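Local coordinates for penicillin-binding protein 2B (Streptococcus pneumoniae, PDB 2WAD), which probably acts as a peptidoglycan transpeptidase, forming peptide cross-links between adjacent glycan strands for the elongation machinery of the cell wall, and binds penicillin, at residues T102-S107 with I175-Q180; A117-A122 with E169-E174; S423-K426 with S431-I434; G454-T459 with Y507-F512. All coordinates share one frame; numbering follows the deposited sequence.

Contact 1 (T102-S107 with I175-Q180); sequences TYVSIS and IYLFSQ
Ile106 lies against Tyr176 and Leu177, two consecutive residues of helix 169-182: its CG2 meets the tyrosine, while CG1 and CD1 lie between ring and leucine and touch both. The CG2 methyl comes to 3.6 Å from Tyr176 CD2, meeting the ring obliquely, while CD1 lies 3.8 Å from Tyr176 CE2 and 4.1 Å from Leu177 CD2. Both methyls meet the ring along its CD2-CE2 bond, CG2 well out of the ring plane and CD1 much closer to it. With CG of Tyr176 anti to its backbone N (chi1 180°), the ring is swung out from the helix to receive them. Two residues back along the loop, Val104 also points at the helix, and its CG2 slides past Leu177 CD1 at 4.2 Å. Ser105, between them, turns the other way, as in an extended chain. Beyond this patch, helix 199-208 meets Val104 through Ile205, and helix 90-100 meets Leu177 through Ala97, which places the contact in the helical part of the region related to PBP dimerisation domains. The Tyr176 hydroxyl is hydrogen-bonded to Lys241. Between the two segments the chemistry is wholly apolar, implying that loop and helix are held together by shape and exclusion of water, without directional bonds.

Contact 2 (A117-A122 with E169-E174); sequences ADYYLA and EDEKKE
Tyr119 and Glu174 join two helices, 113-121 and 169-182, in the helical part of the region related to PBP dimerisation domains; between 117-122 and 169-174 the one hydrogen bond runs from phenol to carboxylate. The backbones stand well apart, the nearest pair of CA atoms, those of Tyr119 and Glu174, being 9.4 Å from each other, so long side chains have to bridge the gap. Tyr119 points toward the second helix with its CG anti to the backbone N (chi1 179°), which carries the hydroxyl outward. Glu174 starts off to one side: its CG sits between the backbone N and the carbonyl carbon (chi1 78°), and from there the extended chain brings the carboxylate round to the phenol. The two side chains meet at about a right angle, with ring and carboxylate planes 55° apart. Glu171, one turn earlier on the same helix, adds a lighter touch, its CG lying 4.5 Å from Tyr119 OH.

The site lies near the protein surface, yet the ring is flanked by other parts of the fold: Lys94 of helix 90-100 and Ile175 of helix 169-182 both touch Tyr119. Lys98 of helix 90-100 packs on Glu174; if its ammonium lies close, it would tend to stabilise the ionised carboxylate. Tyr119 OH donates to Glu174 OE2 over a short 2.6 Å, near the plane of the phenol ring, and uses the anti lone pair of that oxygen, the one directed away from OE1.

Contact 3 (S423-K426 with S431-I434); sequences SWYK and SFPI. Unlike the reference sequence in segment 423-426: Lys426 (reference Thr).
The Tyr425 hydroxyl is hydrogen-bonded to Asp410 of strand 408-410 and approached by Phe432 CZ and Ile434 CD1. Tyr425 belongs to a type I beta turn, Ser423 to Lys426, in the transpeptidase domain, closed by Lys426 N donating to Ser423 O at 3.1 Å; the turn holds the tyrosine out toward strand 432-434. That strand pairs antiparallel with strand 408-410 in a small two-stranded sheet, so the bond to Asp410 ties turn to sheet a second way. The Tyr425 ring meets the end of Phe432, with Tyr425 CE2 4.0 Å from Phe432 CZ and near the plane of the phenylalanine ring, whereas CZ approaches the tyrosine obliquely. Both residues hold CG between the backbone N and the carbonyl carbon (chi1 41° in Tyr425, 57° in Phe432). For Phe432, whose CB does not itself point at the turn, this torsion brings the far end of the ring nearer to Tyr425. Ser423 CB lies over one face of the tyrosine, 3.5 Å above the plane and offset toward its rim. The Tyr425 side chain is about 9 Å from that of Ser386, the inferred acyl-ester nucleophile, which places the packing near the probable active site, without contact to Ser386. On the strand, Ile434 CD1 stands 4.3 Å from Tyr425 OH.

Contact 4 (G454-T459 with Y507-F512); sequences GIMGQT and YNFANF. Unlike the reference sequence in segment 454-459: Ile455 (reference Leu). Unlike the reference sequence in segment 507-512: Asn508 (reference Ser), Phe512 (reference Tyr).
The rings of Phe509 and Phe512, one turn apart on helix 509-515, receive the sulfur of Met456 differently: it stands at the edge of Phe509, in the ring plane, and approaches Phe512 obliquely. This is a double Met-aromatic contact, placed where helix 445-455 ends in the transpeptidase domain. Seen from the Phe509 centroid, Met456 SD lies 84° off the ring normal. From the centroid of Phe512 the same sulfur is only 49° off the normal. An edge approach of the first kind sets the sulfur against the ring hydrogens, with Phe509 CE1 at 3.7 Å from Met456 SD. The terminal methyl stays with the same ring, Met456 CE being 3.7 Å from Phe509 CD1. The methionine chain runs extended beyond CG, from just past the end of helix 445-455 to the two rings. Both phenylalanines have CG anti to the backbone N (chi1 172° for Phe509), which sends the two rings out from the helix toward Met456.

Phe415 makes an edge-to-face pair with Phe509, and Ala474 of helix 471-484 touches Met456. Each helix has its own terminal motif: Gly457, with positive phi, is the C-prime residue of a Schellman motif that ends helix 445-455, while Asn508 is the N-cap of the other. In that cap, Asn511 N donates to Asn508 OD1 at 2.9 Å.

Overall arrangement
Contacts 1 and 2 share helix 169-182 and touch each other, their centres 10 Å apart; contact 2 is nested in the chain loop closed by contact 1. Contact 1 is buried and apolar, whereas contact 2, at the surface, depends on a phenol-carboxylate hydrogen bond. Contacts 3 and 4 lie in the transpeptidase domain, on the opposite side of the chain's centre, more than 70 Å from the first two between centres. Both are buried and use aromatic rings, but contact 3 packs a turn on a nearby strand, while contact 4 joins two helix ends through sulfur. Their centres are 21 Å apart and they do not touch.

Contact 1 (T102-S107 with I175-Q180)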
loop_
_atom_site.group_PDB
_atom_site.type_symbol
_atom_site.label_atom_id
_atom_site.label_comp_id
_atom_site.label_asym_id
_atom_site.label_seq_id
_atom_site.Cartn_x
_atom_site.Cartn_y
_atom_site.Cartn_z
ATOM N N THR A 102 -21.728 -0.849 -40.164
ATOM C CA THR A 102 -22.109 -2.052 -40.885
ATOM C C THR A 102 -21.317 -3.265 -40.389
ATOM O O THR A 102 -21.800 -4.393 -40.471
ATOM C CB THR A 102 -22.015 -1.881 -42.419
ATOM O OG1 THR A 102 -20.711 -1.413 -42.763
ATOM C CG2 THR A 102 -23.003 -0.837 -42.906
ATOM N N TYR A 103 -20.129 -3.029 -39.829
ATOM C CA TYR A 103 -19.206 -4.114 -39.504
ATOM C C TYR A 103 -19.112 -4.432 -38.009
ATOM O O TYR A 103 -18.623 -5.492 -37.642
ATOM C CB TYR A 103 -17.826 -3.898 -40.155
ATOM C CG TYR A 103 -17.897 -3.807 -41.679
ATOM C CD1 TYR A 103 -18.148 -4.946 -42.441
ATOM C CD2 TYR A 103 -17.741 -2.601 -42.352
ATOM C CE1 TYR A 103 -18.232 -4.888 -43.817
ATOM C CE2 TYR A 103 -17.837 -2.536 -43.743
ATOM C CZ TYR A 103 -18.063 -3.690 -44.467
ATOM O OH TYR A 103 -18.181 -3.703 -45.840
ATOM N N VAL A 104 -19.594 -3.539 -37.151
ATOM C CA VAL A 104 -19.461 -3.738 -35.721
ATOM C C VAL A 104 -20.835 -3.635 -35.076
ATOM O O VAL A 104 -21.805 -3.183 -35.702
ATOM C CB VAL A 104 -18.538 -2.684 -35.037
ATOM C CG1 VAL A 104 -17.138 -2.673 -35.648
ATOM C CG2 VAL A 104 -19.179 -1.288 -35.073
ATOM N N SER A 105 -20.866 -4.033 -33.808
ATOM C CA SER A 105 -22.057 -4.012 -32.969
ATOM C C SER A 105 -21.895 -3.002 -31.840
ATOM O O SER A 105 -20.915 -3.029 -31.090
ATOM C CB SER A 105 -22.300 -5.395 -32.352
ATOM O OG SER A 105 -23.227 -6.124 -33.128
ATOM N N ILE A 106 -22.895 -2.135 -31.728
ATOM C CA ILE A 106 -22.993 -1.134 -30.674
ATOM C C ILE A 106 -24.345 -1.346 -30.000
ATOM O O ILE A 106 -25.376 -0.890 -30.493
ATOM C CB ILE A 106 -22.922 0.303 -31.252
ATOM C CG1 ILE A 106 -21.559 0.568 -31.906
ATOM C CG2 ILE A 106 -23.240 1.354 -30.198
ATOM C CD1 ILE A 106 -20.360 0.152 -31.078
ATOM N N SER A 107 -24.348 -2.057 -28.880
ATOM C CA SER A 107 -25.611 -2.371 -28.221
ATOM C C SER A 107 -25.882 -1.420 -27.059
ATOM O O SER A 107 -26.993 -0.914 -26.903
ATOM C CB SER A 107 -25.692 -3.847 -27.802
ATOM O OG SER A 107 -24.533 -4.266 -27.100
ATOM N N ILE A 175 -23.938 7.975 -33.664
ATOM C CA ILE A 175 -23.503 9.060 -32.788
ATOM C C ILE A 175 -22.437 8.582 -31.822
ATOM O O ILE A 175 -21.442 9.266 -31.571
ATOM C CB ILE A 175 -24.653 9.707 -32.009
ATOM C CG1 ILE A 175 -25.688 10.269 -32.983
ATOM C CG2 ILE A 175 -24.105 10.824 -31.126
ATOM C CD1 ILE A 175 -26.811 11.013 -32.289
ATOM N N TYR A 176 -22.634 7.382 -31.294
ATOM C CA TYR A 176 -21.622 6.763 -30.443
ATOM C C TYR A 176 -20.265 6.587 -31.126
ATOM O O TYR A 176 -19.229 6.923 -30.564
ATOM C CB TYR A 176 -22.131 5.423 -29.906
ATOM C CG TYR A 176 -21.129 4.721 -29.017
ATOM C CD1 TYR A 176 -20.832 5.209 -27.750
ATOM C CD2 TYR A 176 -20.473 3.580 -29.454
ATOM C CE1 TYR A 176 -19.914 4.560 -26.930
ATOM C CE2 TYR A 176 -19.554 2.932 -28.664
ATOM C CZ TYR A 176 -19.282 3.420 -27.403
ATOM O OH TYR A 176 -18.364 2.755 -26.633
ATOM N N LEU A 177 -20.279 6.031 -32.332
ATOM C CA LEU A 177 -19.076 5.824 -33.134
ATOM C C LEU A 177 -18.338 7.119 -33.476
ATOM O O LEU A 177 -17.131 7.216 -33.229
ATOM C CB LEU A 177 -19.396 5.020 -34.401
ATOM C CG LEU A 177 -19.586 3.517 -34.128
ATOM C CD1 LEU A 177 -20.138 2.776 -35.337
ATOM C CD2 LEU A 177 -18.355 2.793 -33.560
ATOM N N PHE A 178 -19.053 8.093 -34.038
ATOM C CA PHE A 178 -18.549 9.461 -34.197
ATOM C C PHE A 178 -17.787 9.985 -32.964
ATOM O O PHE A 178 -16.629 10.403 -33.077
ATOM C CB PHE A 178 -19.723 10.373 -34.522
ATOM C CG PHE A 178 -19.349 11.814 -34.689
ATOM C CD1 PHE A 178 -19.157 12.339 -35.952
ATOM C CD2 PHE A 178 -19.225 12.652 -33.593
ATOM C CE1 PHE A 178 -18.824 13.667 -36.126
ATOM C CE2 PHE A 178 -18.901 13.990 -33.760
ATOM C CZ PHE A 178 -18.694 14.496 -35.036
ATOM N N SER A 179 -18.418 9.930 -31.787
ATOM C CA SER A 179 -17.792 10.437 -30.562
ATOM C C SER A 179 -16.404 9.814 -30.376
ATOM O O SER A 179 -15.421 10.498 -30.078
ATOM C CB SER A 179 -18.683 10.205 -29.331
ATOM O OG SER A 179 -20.054 10.428 -29.634
ATOM N N GLN A 180 -16.320 8.504 -30.572
ATOM C CA GLN A 180 -15.047 7.796 -30.514
ATOM C C GLN A 180 -14.026 8.370 -31.504
ATOM O O GLN A 180 -12.887 8.625 -31.126
ATOM C CB GLN A 180 -15.279 6.315 -30.818
ATOM C CG GLN A 180 -16.197 5.602 -29.841
ATOM C CD GLN A 180 -15.497 5.304 -28.545
ATOM O OE1 GLN A 180 -14.463 4.630 -28.524
ATOM N NE2 GLN A 180 -16.042 5.822 -27.451
#

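Contact 2 (A117-A122 with E169-E174)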
loop_
_atom_site.group_PDB
_atom_site.type_symbol
_atom_site.label_atom_id
_atom_site.label_comp_id
_atom_site.label_asym_id
_atom_site.label_seq_id
_atom_site.Cartn_x
_atom_site.Cartn_y
_atom_site.Cartn_z
ATOM N N ALA A 117 -24.278 17.306 -28.608
ATOM C CA ALA A 117 -24.209 18.649 -29.177
ATOM C C ALA A 117 -23.148 18.710 -30.275
ATOM O O ALA A 117 -23.319 19.396 -31.285
ATOM C CB ALA A 117 -23.918 19.668 -28.094
ATOM N N ASP A 118 -22.062 17.974 -30.055
ATOM C CA ASP A 118 -21.007 17.790 -31.041
ATOM C C ASP A 118 -21.527 17.187 -32.339
ATOM O O ASP A 118 -21.358 17.776 -33.410
ATOM C CB ASP A 118 -19.894 16.923 -30.463
ATOM C CG ASP A 118 -18.922 17.719 -29.618
ATOM O OD1 ASP A 118 -19.005 18.964 -29.609
ATOM O OD2 ASP A 118 -18.057 17.094 -28.979
ATOM N N TYR A 119 -22.173 16.026 -32.239
ATOM C CA TYR A 119 -22.775 15.374 -33.403
ATOM C C TYR A 119 -23.752 16.299 -34.113
ATOM O O TYR A 119 -23.787 16.379 -35.342
ATOM C CB TYR A 119 -23.502 14.097 -32.975
ATOM C CG TYR A 119 -24.181 13.384 -34.119
ATOM C CD1 TYR A 119 -23.479 12.498 -34.923
ATOM C CD2 TYR A 119 -25.524 13.594 -34.397
ATOM C CE1 TYR A 119 -24.093 11.842 -35.975
ATOM C CE2 TYR A 119 -26.150 12.930 -35.435
ATOM C CZ TYR A 119 -25.425 12.062 -36.221
ATOM O OH TYR A 119 -26.024 11.399 -37.266
ATOM N N TYR A 120 -24.556 17.009 -33.330
ATOM C CA TYR A 120 -25.591 17.875 -33.888
ATOM C C TYR A 120 -24.989 19.036 -34.681
ATOM O O TYR A 120 -25.496 19.412 -35.743
ATOM C CB TYR A 120 -26.499 18.385 -32.761
ATOM C CG TYR A 120 -27.527 19.394 -33.212
ATOM C CD1 TYR A 120 -28.596 19.015 -34.012
ATOM C CD2 TYR A 120 -27.425 20.733 -32.841
ATOM C CE1 TYR A 120 -29.533 19.936 -34.440
ATOM C CE2 TYR A 120 -28.361 21.667 -33.269
ATOM C CZ TYR A 120 -29.407 21.259 -34.059
ATOM O OH TYR A 120 -30.331 22.183 -34.478
ATOM N N LEU A 121 -23.903 19.592 -34.150
ATOM C CA LEU A 121 -23.232 20.730 -34.766
ATOM C C LEU A 121 -22.390 20.323 -35.975
ATOM O O LEU A 121 -21.961 21.168 -36.760
ATOM C CB LEU A 121 -22.358 21.454 -33.738
ATOM C CG LEU A 121 -23.044 22.085 -32.524
ATOM C CD1 LEU A 121 -22.018 22.759 -31.643
ATOM C CD2 LEU A 121 -24.144 23.058 -32.933
ATOM N N ALA A 122 -22.170 19.022 -36.120
ATOM C CA ALA A 122 -21.376 18.476 -37.207
ATOM C C ALA A 122 -21.871 18.906 -38.578
ATOM O O ALA A 122 -21.089 18.981 -39.516
ATOM C CB ALA A 122 -21.341 16.962 -37.120
ATOM N N GLU A 169 -32.829 4.745 -32.415
ATOM C CA GLU A 169 -31.857 3.947 -31.676
ATOM C C GLU A 169 -30.640 3.584 -32.526
ATOM O O GLU A 169 -29.523 3.468 -32.012
ATOM C CB GLU A 169 -32.517 2.685 -31.105
ATOM C CG GLU A 169 -33.615 2.935 -30.067
ATOM C CD GLU A 169 -33.122 3.710 -28.852
ATOM O OE1 GLU A 169 -32.161 3.253 -28.194
ATOM O OE2 GLU A 169 -33.701 4.782 -28.558
ATOM N N ASP A 170 -30.866 3.411 -33.825
ATOM C CA ASP A 170 -29.784 3.199 -34.791
ATOM C C ASP A 170 -28.914 4.451 -34.946
ATOM O O ASP A 170 -27.687 4.374 -34.968
ATOM C CB ASP A 170 -30.349 2.798 -36.159
ATOM C CG ASP A 170 -30.790 1.346 -36.216
ATOM O OD1 ASP A 170 -30.724 0.638 -35.179
ATOM O OD2 ASP A 170 -31.206 0.920 -37.319
ATOM N N GLU A 171 -29.570 5.601 -35.072
ATOM C CA GLU A 171 -28.900 6.896 -35.037
ATOM C C GLU A 171 -27.967 6.988 -33.833
ATOM O O GLU A 171 -26.806 7.372 -33.973
ATOM C CB GLU A 171 -29.939 8.009 -34.958
ATOM C CG GLU A 171 -29.649 9.188 -35.854
ATOM C CD GLU A 171 -30.911 9.899 -36.304
ATOM O OE1 GLU A 171 -31.995 9.271 -36.349
ATOM O OE2 GLU A 171 -30.807 11.101 -36.624
ATOM N N LYS A 172 -28.463 6.617 -32.656
ATOM C CA LYS A 172 -27.654 6.691 -31.449
ATOM C C LYS A 172 -26.333 5.936 -31.570
ATOM O O LYS A 172 -25.351 6.258 -30.895
ATOM C CB LYS A 172 -28.434 6.221 -30.221
ATOM C CG LYS A 172 -29.441 7.242 -29.712
ATOM C CD LYS A 172 -29.906 6.899 -28.309
ATOM C CE LYS A 172 -30.959 7.884 -27.828
ATOM N NZ LYS A 172 -31.741 7.303 -26.703
ATOM N N LYS A 173 -26.317 4.936 -32.443
ATOM C CA LYS A 173 -25.161 4.063 -32.589
ATOM C C LYS A 173 -24.105 4.723 -33.457
ATOM O O LYS A 173 -22.911 4.598 -33.184
ATOM C CB LYS A 173 -25.563 2.731 -33.216
ATOM C CG LYS A 173 -26.515 1.894 -32.370
ATOM C CD LYS A 173 -26.848 0.601 -33.104
ATOM C CE LYS A 173 -27.472 -0.417 -32.171
ATOM N NZ LYS A 173 -27.691 -1.687 -32.907
ATOM N N GLU A 174 -24.537 5.438 -34.490
ATOM C CA GLU A 174 -23.564 6.181 -35.264
ATOM C C GLU A 174 -23.052 7.363 -34.446
ATOM O O GLU A 174 -21.856 7.670 -34.466
ATOM C CB GLU A 174 -24.066 6.544 -36.663
ATOM C CG GLU A 174 -25.017 7.708 -36.748
ATOM C CD GLU A 174 -25.476 7.959 -38.174
ATOM O OE1 GLU A 174 -25.438 7.028 -39.013
ATOM O OE2 GLU A 174 -25.882 9.103 -38.452
#

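Contact 3 (S423-K426 with S431-I434)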
loop_
_atom_site.group_PDB
_atom_site.type_symbol
_atom_site.label_atom_id
_atom_site.label_comp_id
_atom_site.label_asym_id
_atom_site.label_seq_id
_atom_site.Cartn_x
_atom_site.Cartn_y
_atom_site.Cartn_z
ATOM N N SER A 423 0.365 -5.781 37.705
ATOM C CA SER A 423 0.872 -6.512 36.552
ATOM C C SER A 423 0.092 -7.824 36.461
ATOM O O SER A 423 -0.788 -8.065 37.282
ATOM C CB SER A 423 2.370 -6.780 36.715
ATOM O OG SER A 423 3.098 -5.565 36.606
ATOM N N TRP A 424 0.408 -8.664 35.485
ATOM C CA TRP A 424 -0.305 -9.928 35.302
ATOM C C TRP A 424 -0.204 -10.830 36.538
ATOM O O TRP A 424 -1.104 -11.605 36.811
ATOM C CB TRP A 424 0.199 -10.658 34.050
ATOM C CG TRP A 424 1.628 -11.145 34.106
ATOM C CD1 TRP A 424 2.750 -10.476 33.672
ATOM C CD2 TRP A 424 2.083 -12.425 34.566
ATOM N NE1 TRP A 424 3.866 -11.270 33.826
ATOM C CE2 TRP A 424 3.485 -12.463 34.389
ATOM C CE3 TRP A 424 1.443 -13.542 35.117
ATOM C CZ2 TRP A 424 4.249 -13.576 34.738
ATOM C CZ3 TRP A 424 2.220 -14.654 35.462
ATOM C CH2 TRP A 424 3.604 -14.658 35.268
ATOM N N TYR A 425 0.872 -10.688 37.303
ATOM C CA TYR A 425 1.098 -11.500 38.499
ATOM C C TYR A 425 0.542 -10.941 39.824
ATOM O O TYR A 425 0.720 -11.552 40.871
ATOM C CB TYR A 425 2.600 -11.770 38.633
ATOM C CG TYR A 425 3.526 -10.606 38.324
ATOM C CD1 TYR A 425 4.166 -10.512 37.088
ATOM C CD2 TYR A 425 3.795 -9.628 39.276
ATOM C CE1 TYR A 425 5.033 -9.472 36.792
ATOM C CE2 TYR A 425 4.666 -8.576 39.001
ATOM C CZ TYR A 425 5.292 -8.509 37.764
ATOM O OH TYR A 425 6.172 -7.474 37.493
ATOM N N LYS A 426 -0.110 -9.780 39.772
ATOM C CA LYS A 426 -0.807 -9.184 40.921
ATOM C C LYS A 426 0.028 -9.152 42.200
ATOM O O LYS A 426 1.100 -8.557 42.245
ATOM C CB LYS A 426 -2.148 -9.890 41.206
ATOM C CG LYS A 426 -3.002 -10.195 39.988
ATOM C CD LYS A 426 -3.479 -8.889 39.383
ATOM C CE LYS A 426 -4.407 -9.086 38.194
ATOM N NZ LYS A 426 -4.680 -7.767 37.555
ATOM N N SER A 431 5.791 -7.113 46.915
ATOM C CA SER A 431 6.607 -6.051 46.319
ATOM C C SER A 431 8.076 -6.460 46.328
ATOM O O SER A 431 8.548 -7.132 47.247
ATOM C CB SER A 431 6.457 -4.760 47.123
ATOM O OG SER A 431 5.118 -4.322 47.027
ATOM N N PHE A 432 8.805 -6.060 45.297
ATOM C CA PHE A 432 10.171 -6.526 45.164
ATOM C C PHE A 432 10.950 -5.632 44.209
ATOM O O PHE A 432 10.376 -4.963 43.351
ATOM C CB PHE A 432 10.201 -7.996 44.701
ATOM C CG PHE A 432 9.481 -8.236 43.410
ATOM C CD1 PHE A 432 8.149 -8.638 43.407
ATOM C CD2 PHE A 432 10.123 -8.032 42.193
ATOM C CE1 PHE A 432 7.459 -8.839 42.212
ATOM C CE2 PHE A 432 9.445 -8.234 40.990
ATOM C CZ PHE A 432 8.099 -8.621 41.003
ATOM N N PRO A 433 12.275 -5.613 44.370
ATOM C CA PRO A 433 13.136 -4.849 43.479
ATOM C C PRO A 433 13.196 -5.489 42.095
ATOM O O PRO A 433 13.094 -6.718 41.973
ATOM C CB PRO A 433 14.499 -4.888 44.174
ATOM C CG PRO A 433 14.459 -6.128 45.020
ATOM C CD PRO A 433 13.020 -6.405 45.361
ATOM N N ILE A 434 13.323 -4.638 41.076
ATOM C CA ILE A 434 13.311 -5.042 39.673
ATOM C C ILE A 434 14.164 -4.069 38.836
ATOM O O ILE A 434 14.007 -2.853 38.921
ATOM C CB ILE A 434 11.835 -5.168 39.165
ATOM C CG1 ILE A 434 11.773 -5.965 37.874
ATOM C CG2 ILE A 434 11.154 -3.813 38.956
ATOM C CD1 ILE A 434 10.344 -6.292 37.431
#

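Contact 4 (G454-T459 with Y507-F512)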
loop_
_atom_site.group_PDB
_atom_site.type_symbol
_atom_site.label_atom_id
_atom_site.label_comp_id
_atom_site.label_asym_id
_atom_site.label_seq_id
_atom_site.Cartn_x
_atom_site.Cartn_y
_atom_site.Cartn_z
ATOM N N GLY A 454 7.622 9.868 35.987
ATOM C CA GLY A 454 8.883 10.591 36.034
ATOM C C GLY A 454 9.127 11.506 34.843
ATOM O O GLY A 454 9.839 12.503 34.951
ATOM N N ILE A 455 8.574 11.168 33.685
ATOM C CA ILE A 455 8.610 12.087 32.552
ATOM C C ILE A 455 7.743 13.317 32.849
ATOM O O ILE A 455 7.954 14.399 32.301
ATOM C CB ILE A 455 8.127 11.372 31.283
ATOM C CG1 ILE A 455 9.067 10.194 30.955
ATOM C CG2 ILE A 455 8.063 12.329 30.105
ATOM C CD1 ILE A 455 8.514 9.266 29.872
ATOM N N MET A 456 6.761 13.137 33.723
ATOM C CA MET A 456 5.867 14.217 34.108
ATOM C C MET A 456 6.476 15.017 35.277
ATOM O O MET A 456 5.798 15.821 35.911
ATOM C CB MET A 456 4.544 13.578 34.530
ATOM C CG MET A 456 3.307 14.373 34.280
ATOM S SD MET A 456 1.820 13.344 34.430
ATOM C CE MET A 456 0.710 14.635 34.931
ATOM N N GLY A 457 7.746 14.759 35.587
ATOM C CA GLY A 457 8.476 15.457 36.646
ATOM C C GLY A 457 8.188 15.036 38.080
ATOM O O GLY A 457 8.492 15.777 39.017
ATOM N N GLN A 458 7.622 13.849 38.284
ATOM C CA GLN A 458 7.225 13.457 39.639
ATOM C C GLN A 458 7.789 12.109 40.092
ATOM O O GLN A 458 8.185 11.277 39.280
ATOM C CB GLN A 458 5.701 13.524 39.783
ATOM C CG GLN A 458 5.159 14.961 39.684
ATOM C CD GLN A 458 3.647 15.061 39.746
ATOM O OE1 GLN A 458 2.938 14.080 39.556
ATOM N NE2 GLN A 458 3.143 16.258 40.012
ATOM N N THR A 459 7.823 11.888 41.399
ATOM C CA THR A 459 8.353 10.653 41.969
ATOM C C THR A 459 7.218 9.923 42.673
ATOM O O THR A 459 6.458 10.562 43.401
ATOM C CB THR A 459 9.480 10.985 42.964
ATOM O OG1 THR A 459 10.540 11.619 42.242
ATOM C CG2 THR A 459 10.046 9.751 43.629
ATOM N N TYR A 507 -7.001 13.880 25.551
ATOM C CA TYR A 507 -6.687 12.786 26.478
ATOM C C TYR A 507 -6.517 13.326 27.887
ATOM O O TYR A 507 -6.219 14.503 28.052
ATOM C CB TYR A 507 -5.379 12.080 26.073
ATOM C CG TYR A 507 -4.265 13.080 25.916
ATOM C CD1 TYR A 507 -4.034 13.717 24.695
ATOM C CD2 TYR A 507 -3.477 13.433 27.004
ATOM C CE1 TYR A 507 -3.030 14.671 24.566
ATOM C CE2 TYR A 507 -2.479 14.382 26.884
ATOM C CZ TYR A 507 -2.278 15.010 25.669
ATOM O OH TYR A 507 -1.287 15.961 25.567
ATOM N N ASN A 508 -6.655 12.460 28.892
ATOM C CA ASN A 508 -6.387 12.818 30.276
ATOM C C ASN A 508 -5.218 12.042 30.901
ATOM O O ASN A 508 -4.531 11.276 30.235
ATOM C CB ASN A 508 -7.642 12.570 31.124
ATOM C CG ASN A 508 -8.082 11.116 31.098
ATOM O OD1 ASN A 508 -7.258 10.208 31.042
ATOM N ND2 ASN A 508 -9.386 10.890 31.128
ATOM N N PHE A 509 -5.014 12.232 32.203
ATOM C CA PHE A 509 -3.905 11.606 32.919
ATOM C C PHE A 509 -3.943 10.085 32.909
ATOM O O PHE A 509 -2.892 9.449 32.792
ATOM C CB PHE A 509 -3.825 12.123 34.360
ATOM C CG PHE A 509 -2.826 11.398 35.224
ATOM C CD1 PHE A 509 -1.481 11.659 35.108
ATOM C CD2 PHE A 509 -3.246 10.470 36.165
ATOM C CE1 PHE A 509 -0.562 10.979 35.902
ATOM C CE2 PHE A 509 -2.347 9.790 36.972
ATOM C CZ PHE A 509 -0.994 10.043 36.844
ATOM N N ALA A 510 -5.131 9.504 33.080
ATOM C CA ALA A 510 -5.272 8.048 33.051
ATOM C C ALA A 510 -4.867 7.485 31.684
ATOM O O ALA A 510 -4.242 6.412 31.613
ATOM C CB ALA A 510 -6.712 7.602 33.459
ATOM N N ASN A 511 -5.190 8.212 30.613
ATOM C CA ASN A 511 -4.785 7.837 29.262
ATOM C C ASN A 511 -3.262 7.829 29.039
ATOM O O ASN A 511 -2.722 6.913 28.419
ATOM C CB ASN A 511 -5.418 8.771 28.218
ATOM C CG ASN A 511 -6.952 8.733 28.204
ATOM O OD1 ASN A 511 -7.613 7.737 28.568
ATOM N ND2 ASN A 511 -7.521 9.846 27.750
ATOM N N PHE A 512 -2.580 8.871 29.511
ATOM C CA PHE A 512 -1.127 8.964 29.467
ATOM C C PHE A 512 -0.506 7.743 30.134
ATOM O O PHE A 512 0.350 7.084 29.547
ATOM C CB PHE A 512 -0.677 10.262 30.170
ATOM C CG PHE A 512 0.801 10.322 30.500
ATOM C CD1 PHE A 512 1.763 10.398 29.506
ATOM C CD2 PHE A 512 1.224 10.316 31.821
ATOM C CE1 PHE A 512 3.114 10.476 29.816
ATOM C CE2 PHE A 512 2.567 10.389 32.138
ATOM C CZ PHE A 512 3.523 10.454 31.148
#